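Local coordinates for genome polyprotein (Chicken sicinivirus JSY, PDB 6QWT) that probably copies the viral RNA genome as the 3Dpol RNA-dependent RNA polymerase, the C-terminal portion of the viral polyprotein, at residues E7-L21 with Y151-G163. Numbering follows the deposited sequence.
Sequences EPGGPPPHVPRRSKL and YFYTTFLKDELRG
Asp159 gripping Ser19 and Lys20, with Phe156 packed against His14, Val15 and Pro16, marks this as a surface contact: a proline-rich N-terminal run passes over a five-stranded mixed sheet along its inner strand 152-157, between 277-282 and 174-177, and the loop 158-160. The path is parallel, Val15 facing Phe156 and Ser19 facing Asp159, but the run adds no strand; side chains of 151-163 and two waters meet its backbone and side chains. The carboxylate of Asp159 reaches across with CG anti to the backbone N (chi1 -173°). Asp159 OD2 accepts from Ser19 OG at 2.7 Å, while Asp159 OD1 accepts from Lys20 N at 2.8 Å, nearly straight (169°); both oxygens use their syn lone pairs. Ser19 OG in turn accepts from Leu21 N, closing an ST turn. One water joins Arg18 O to Asp159 OD1, another bridges Pro16 O and Leu157 O.

Farther back, the Phe156 ring edge meets Val15 CA and His14 O, the latter 3.2 Å from CE1, and Pro16 CD lies 3.6 Å from CD1. Arg17 NH2 passes Leu157 CD1 at 3.6 Å on its way to a salt bridge with Asp51; within the run, Val15 CG1 lies above one guanidinium face, toward its rim. At the run's start, Glu7 O approaches the Phe152 ring in plane, 3.5 Å from CZ. At its far end, Leu21 CD1 rests 4.0 Å from Leu161 CD2, beside Pro36. Hydroxyl and amide together fix the carboxylate's rotation, and these donors, perhaps with Lys20 NZ 5.5 Å from Asp159 OD1, would favour its charged form.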
loop_
_atom_site.group_PDB
_atom_site.type_symbol
_atom_site.label_atom_id
_atom_site.label_comp_id
_atom_site.label_asym_id
_atom_site.label_seq_id
_atom_site.Cartn_x
_atom_site.Cartn_y
_atom_site.Cartn_z
ATOM N N GLU A 7 -12.741 -3.673 24.689
ATOM C CA GLU A 7 -13.522 -2.673 25.401
ATOM C C GLU A 7 -13.732 -1.445 24.516
ATOM O O GLU A 7 -12.798 -0.998 23.841
ATOM C CB GLU A 7 -12.818 -2.268 26.696
ATOM C CG GLU A 7 -13.753 -1.896 27.830
ATOM C CD GLU A 7 -14.347 -3.112 28.509
ATOM O OE1 GLU A 7 -13.747 -3.604 29.489
ATOM O OE2 GLU A 7 -15.416 -3.580 28.065
ATOM N N PRO A 8 -14.939 -0.884 24.490
ATOM C CA PRO A 8 -15.167 0.327 23.693
ATOM C C PRO A 8 -14.380 1.509 24.237
ATOM O O PRO A 8 -14.079 1.591 25.430
ATOM C CB PRO A 8 -16.678 0.558 23.818
ATOM C CG PRO A 8 -17.076 -0.171 25.061
ATOM C CD PRO A 8 -16.169 -1.360 25.144
ATOM N N GLY A 9 -14.042 2.431 23.339
ATOM C CA GLY A 9 -13.190 3.547 23.700
ATOM C C GLY A 9 -13.905 4.879 23.800
ATOM O O GLY A 9 -13.275 5.904 24.071
ATOM N N GLY A 10 -15.217 4.879 23.582
ATOM C CA GLY A 10 -15.999 6.089 23.648
ATOM C C GLY A 10 -17.168 6.056 22.684
ATOM O O GLY A 10 -17.668 4.987 22.317
ATOM N N PRO A 11 -17.634 7.228 22.261
ATOM C CA PRO A 11 -18.721 7.285 21.278
ATOM C C PRO A 11 -18.283 6.671 19.961
ATOM O O PRO A 11 -17.166 6.930 19.490
ATOM C CB PRO A 11 -18.996 8.790 21.132
ATOM C CG PRO A 11 -18.389 9.421 22.351
ATOM C CD PRO A 11 -17.199 8.573 22.682
ATOM N N PRO A 12 -19.124 5.848 19.343
ATOM C CA PRO A 12 -18.727 5.175 18.104
ATOM C C PRO A 12 -18.787 6.122 16.919
ATOM O O PRO A 12 -19.617 7.044 16.886
ATOM C CB PRO A 12 -19.760 4.047 17.974
ATOM C CG PRO A 12 -20.967 4.574 18.665
ATOM C CD PRO A 12 -20.464 5.436 19.796
ATOM N N PRO A 13 -17.916 5.935 15.933
ATOM C CA PRO A 13 -18.008 6.712 14.693
ATOM C C PRO A 13 -19.028 6.102 13.738
ATOM O O PRO A 13 -19.560 5.014 13.958
ATOM C CB PRO A 13 -16.591 6.625 14.121
ATOM C CG PRO A 13 -16.091 5.305 14.603
ATOM C CD PRO A 13 -16.720 5.073 15.958
ATOM N N HIS A 14 -19.294 6.832 12.657
ATOM C CA HIS A 14 -20.266 6.416 11.655
ATOM C C HIS A 14 -19.562 5.888 10.411
ATOM O O HIS A 14 -18.602 6.493 9.924
ATOM C CB HIS A 14 -21.190 7.574 11.274
ATOM C CG HIS A 14 -22.099 7.263 10.126
ATOM N ND1 HIS A 14 -23.048 6.263 10.179
ATOM C CD2 HIS A 14 -22.200 7.814 8.893
ATOM C CE1 HIS A 14 -23.695 6.213 9.028
ATOM N NE2 HIS A 14 -23.202 7.144 8.231
ATOM N N VAL A 15 -20.050 4.761 9.899
ATOM C CA VAL A 15 -19.527 4.159 8.675
ATOM C C VAL A 15 -20.332 4.716 7.503
ATOM O O VAL A 15 -21.539 4.432 7.409
ATOM C CB VAL A 15 -19.606 2.628 8.722
ATOM C CG1 VAL A 15 -19.092 2.026 7.422
ATOM C CG2 VAL A 15 -18.824 2.089 9.915
ATOM N N PRO A 16 -19.729 5.499 6.609
ATOM C CA PRO A 16 -20.485 6.034 5.467
ATOM C C PRO A 16 -21.037 4.912 4.596
ATOM O O PRO A 16 -20.317 3.982 4.223
ATOM C CB PRO A 16 -19.447 6.880 4.718
ATOM C CG PRO A 16 -18.403 7.211 5.747
ATOM C CD PRO A 16 -18.346 6.009 6.650
ATOM N N ARG A 17 -22.331 5.002 4.286
ATOM C CA ARG A 17 -23.019 3.989 3.494
ATOM C C ARG A 17 -23.386 4.471 2.097
ATOM O O ARG A 17 -23.962 3.702 1.322
ATOM C CB ARG A 17 -24.283 3.512 4.223
ATOM C CG ARG A 17 -24.024 2.908 5.597
ATOM C CD ARG A 17 -23.219 1.619 5.497
ATOM N NE ARG A 17 -22.983 1.013 6.806
ATOM C CZ ARG A 17 -22.530 -0.224 6.981
ATOM N NH1 ARG A 17 -22.341 -0.702 8.203
ATOM N NH2 ARG A 17 -22.269 -0.987 5.928
ATOM N N ARG A 18 -23.075 5.718 1.757
ATOM C CA ARG A 18 -23.306 6.255 0.425
ATOM C C ARG A 18 -21.968 6.581 -0.228
ATOM O O ARG A 18 -21.073 7.143 0.411
ATOM C CB ARG A 18 -24.188 7.507 0.478
ATOM C CG ARG A 18 -24.539 8.074 -0.886
ATOM C CD ARG A 18 -25.283 9.390 -0.752
ATOM N NE ARG A 18 -26.307 9.326 0.287
ATOM C CZ ARG A 18 -27.564 8.954 0.071
ATOM N NH1 ARG A 18 -28.429 8.923 1.074
ATOM N NH2 ARG A 18 -27.958 8.611 -1.148
ATOM N N SER A 19 -21.840 6.222 -1.503
ATOM C CA SER A 19 -20.603 6.449 -2.235
ATOM C C SER A 19 -20.498 7.901 -2.680
ATOM O O SER A 19 -21.495 8.528 -3.048
ATOM C CB SER A 19 -20.525 5.525 -3.451
ATOM O OG SER A 19 -19.374 5.801 -4.235
ATOM N N LYS A 20 -19.276 8.434 -2.633
ATOM C CA LYS A 20 -18.986 9.751 -3.184
ATOM C C LYS A 20 -18.740 9.717 -4.687
ATOM O O LYS A 20 -18.606 10.781 -5.301
ATOM C CB LYS A 20 -17.769 10.362 -2.483
ATOM C CG LYS A 20 -17.835 10.310 -0.968
ATOM C CD LYS A 20 -17.873 11.703 -0.362
ATOM C CE LYS A 20 -17.541 11.665 1.123
ATOM N NZ LYS A 20 -16.145 11.204 1.373
ATOM N N LEU A 21 -18.679 8.528 -5.284
ATOM C CA LEU A 21 -18.415 8.400 -6.710
ATOM C C LEU A 21 -19.721 8.530 -7.481
ATOM O O LEU A 21 -20.656 7.749 -7.271
ATOM C CB LEU A 21 -17.743 7.061 -7.008
ATOM C CG LEU A 21 -16.278 6.923 -6.589
ATOM C CD1 LEU A 21 -15.850 5.460 -6.585
ATOM C CD2 LEU A 21 -15.387 7.743 -7.507
ATOM N N TYR A 151 -4.308 2.476 21.271
ATOM C CA TYR A 151 -5.061 3.338 20.370
ATOM C C TYR A 151 -5.933 2.478 19.463
ATOM O O TYR A 151 -5.746 1.262 19.355
ATOM C CB TYR A 151 -4.123 4.232 19.548
ATOM C CG TYR A 151 -3.146 3.465 18.686
ATOM C CD1 TYR A 151 -3.480 3.088 17.392
ATOM C CD2 TYR A 151 -1.889 3.117 19.167
ATOM C CE1 TYR A 151 -2.594 2.384 16.601
ATOM C CE2 TYR A 151 -0.994 2.412 18.380
ATOM C CZ TYR A 151 -1.354 2.049 17.098
ATOM O OH TYR A 151 -0.475 1.348 16.306
ATOM N N PHE A 152 -6.878 3.137 18.795
ATOM C CA PHE A 152 -7.874 2.488 17.951
ATOM C C PHE A 152 -7.646 2.843 16.487
ATOM O O PHE A 152 -7.434 4.014 16.155
ATOM C CB PHE A 152 -9.292 2.912 18.348
ATOM C CG PHE A 152 -9.803 2.262 19.602
ATOM C CD1 PHE A 152 -10.397 1.011 19.558
ATOM C CD2 PHE A 152 -9.712 2.913 20.822
ATOM C CE1 PHE A 152 -10.877 0.415 20.710
ATOM C CE2 PHE A 152 -10.192 2.320 21.978
ATOM C CZ PHE A 152 -10.775 1.071 21.919
ATOM N N TYR A 153 -7.702 1.837 15.617
ATOM C CA TYR A 153 -7.873 2.074 14.190
ATOM C C TYR A 153 -9.356 2.259 13.891
ATOM O O TYR A 153 -10.193 1.491 14.377
ATOM C CB TYR A 153 -7.324 0.902 13.371
ATOM C CG TYR A 153 -5.814 0.795 13.333
ATOM C CD1 TYR A 153 -5.078 1.364 12.296
ATOM C CD2 TYR A 153 -5.122 0.114 14.329
ATOM C CE1 TYR A 153 -3.689 1.261 12.260
ATOM C CE2 TYR A 153 -3.743 0.007 14.302
ATOM C CZ TYR A 153 -3.030 0.579 13.268
ATOM O OH TYR A 153 -1.658 0.467 13.253
ATOM N N THR A 154 -9.685 3.278 13.100
ATOM C CA THR A 154 -11.039 3.430 12.576
ATOM C C THR A 154 -11.167 2.629 11.288
ATOM O O THR A 154 -10.369 2.803 10.363
ATOM C CB THR A 154 -11.375 4.898 12.311
ATOM O OG1 THR A 154 -10.404 5.459 11.418
ATOM C CG2 THR A 154 -11.378 5.686 13.606
ATOM N N THR A 155 -12.171 1.758 11.228
ATOM C CA THR A 155 -12.373 0.857 10.098
ATOM C C THR A 155 -13.584 1.299 9.286
ATOM O O THR A 155 -14.657 1.542 9.847
ATOM C CB THR A 155 -12.565 -0.585 10.576
ATOM O OG1 THR A 155 -11.435 -0.984 11.362
ATOM C CG2 THR A 155 -12.716 -1.529 9.392
ATOM N N PHE A 156 -13.411 1.390 7.970
ATOM C CA PHE A 156 -14.483 1.748 7.056
ATOM C C PHE A 156 -14.465 0.817 5.852
ATOM O O PHE A 156 -13.477 0.128 5.584
ATOM C CB PHE A 156 -14.362 3.204 6.574
ATOM C CG PHE A 156 -14.425 4.220 7.680
ATOM C CD1 PHE A 156 -15.600 4.426 8.386
ATOM C CD2 PHE A 156 -13.310 4.979 8.008
ATOM C CE1 PHE A 156 -15.663 5.363 9.401
ATOM C CE2 PHE A 156 -13.366 5.918 9.023
ATOM C CZ PHE A 156 -14.544 6.109 9.719
ATOM N N LEU A 157 -15.580 0.800 5.130
ATOM C CA LEU A 157 -15.622 0.180 3.814
ATOM C C LEU A 157 -15.008 1.135 2.798
ATOM O O LEU A 157 -15.347 2.325 2.759
ATOM C CB LEU A 157 -17.061 -0.163 3.438
ATOM C CG LEU A 157 -17.792 -1.067 4.431
ATOM C CD1 LEU A 157 -19.258 -1.226 4.053
ATOM C CD2 LEU A 157 -17.103 -2.420 4.516
ATOM N N LYS A 158 -14.087 0.623 1.992
ATOM C CA LYS A 158 -13.332 1.480 1.085
ATOM C C LYS A 158 -14.197 1.857 -0.109
ATOM O O LYS A 158 -14.583 0.997 -0.908
ATOM C CB LYS A 158 -12.046 0.797 0.629
ATOM C CG LYS A 158 -11.131 1.737 -0.150
ATOM C CD LYS A 158 -9.823 1.089 -0.588
ATOM C CE LYS A 158 -8.683 2.098 -0.466
ATOM N NZ LYS A 158 -7.509 1.481 0.205
ATOM N N ASP A 159 -14.483 3.148 -0.237
ATOM C CA ASP A 159 -15.269 3.695 -1.337
ATOM C C ASP A 159 -14.365 3.829 -2.558
ATOM O O ASP A 159 -13.514 4.722 -2.612
ATOM C CB ASP A 159 -15.849 5.038 -0.912
ATOM C CG ASP A 159 -16.830 5.616 -1.923
ATOM O OD1 ASP A 159 -17.278 6.760 -1.686
ATOM O OD2 ASP A 159 -17.155 4.955 -2.940
ATOM N N GLU A 160 -14.538 2.937 -3.534
ATOM C CA GLU A 160 -13.647 2.887 -4.687
ATOM C C GLU A 160 -14.324 2.119 -5.814
ATOM O O GLU A 160 -15.276 1.370 -5.592
ATOM C CB GLU A 160 -12.309 2.225 -4.337
ATOM C CG GLU A 160 -12.379 0.698 -4.332
ATOM C CD GLU A 160 -11.175 0.044 -3.680
ATOM O OE1 GLU A 160 -11.361 -0.974 -2.978
ATOM O OE2 GLU A 160 -10.048 0.545 -3.874
ATOM N N LEU A 161 -13.812 2.313 -7.031
ATOM C CA LEU A 161 -14.287 1.542 -8.174
ATOM C C LEU A 161 -13.847 0.088 -8.051
ATOM O O LEU A 161 -12.714 -0.206 -7.660
ATOM C CB LEU A 161 -13.754 2.131 -9.483
ATOM C CG LEU A 161 -14.343 3.453 -9.985
ATOM C CD1 LEU A 161 -13.748 3.810 -11.338
ATOM C CD2 LEU A 161 -15.865 3.394 -10.063
ATOM N N ARG A 162 -14.755 -0.828 -8.386
ATOM C CA ARG A 162 -14.473 -2.256 -8.351
ATOM C C ARG A 162 -15.044 -2.910 -9.599
ATOM O O ARG A 162 -15.996 -2.404 -10.199
ATOM C CB ARG A 162 -15.062 -2.920 -7.097
ATOM C CG ARG A 162 -14.565 -2.325 -5.790
ATOM C CD ARG A 162 -13.188 -2.841 -5.442
ATOM N NE ARG A 162 -13.267 -4.096 -4.701
ATOM C CZ ARG A 162 -12.258 -4.947 -4.562
ATOM N NH1 ARG A 162 -11.081 -4.682 -5.118
ATOM N NH2 ARG A 162 -12.426 -6.066 -3.867
ATOM N N GLY A 163 -14.452 -4.039 -9.984
ATOM C CA GLY A 163 -15.015 -4.821 -11.068
ATOM C C GLY A 163 -16.458 -5.200 -10.793
ATOM O O GLY A 163 -16.863 -5.401 -9.647
HETATM O O HOH W 1 -17.580 3.287 4.652
HETATM O O HOH W 2 -18.099 7.370 1.188
#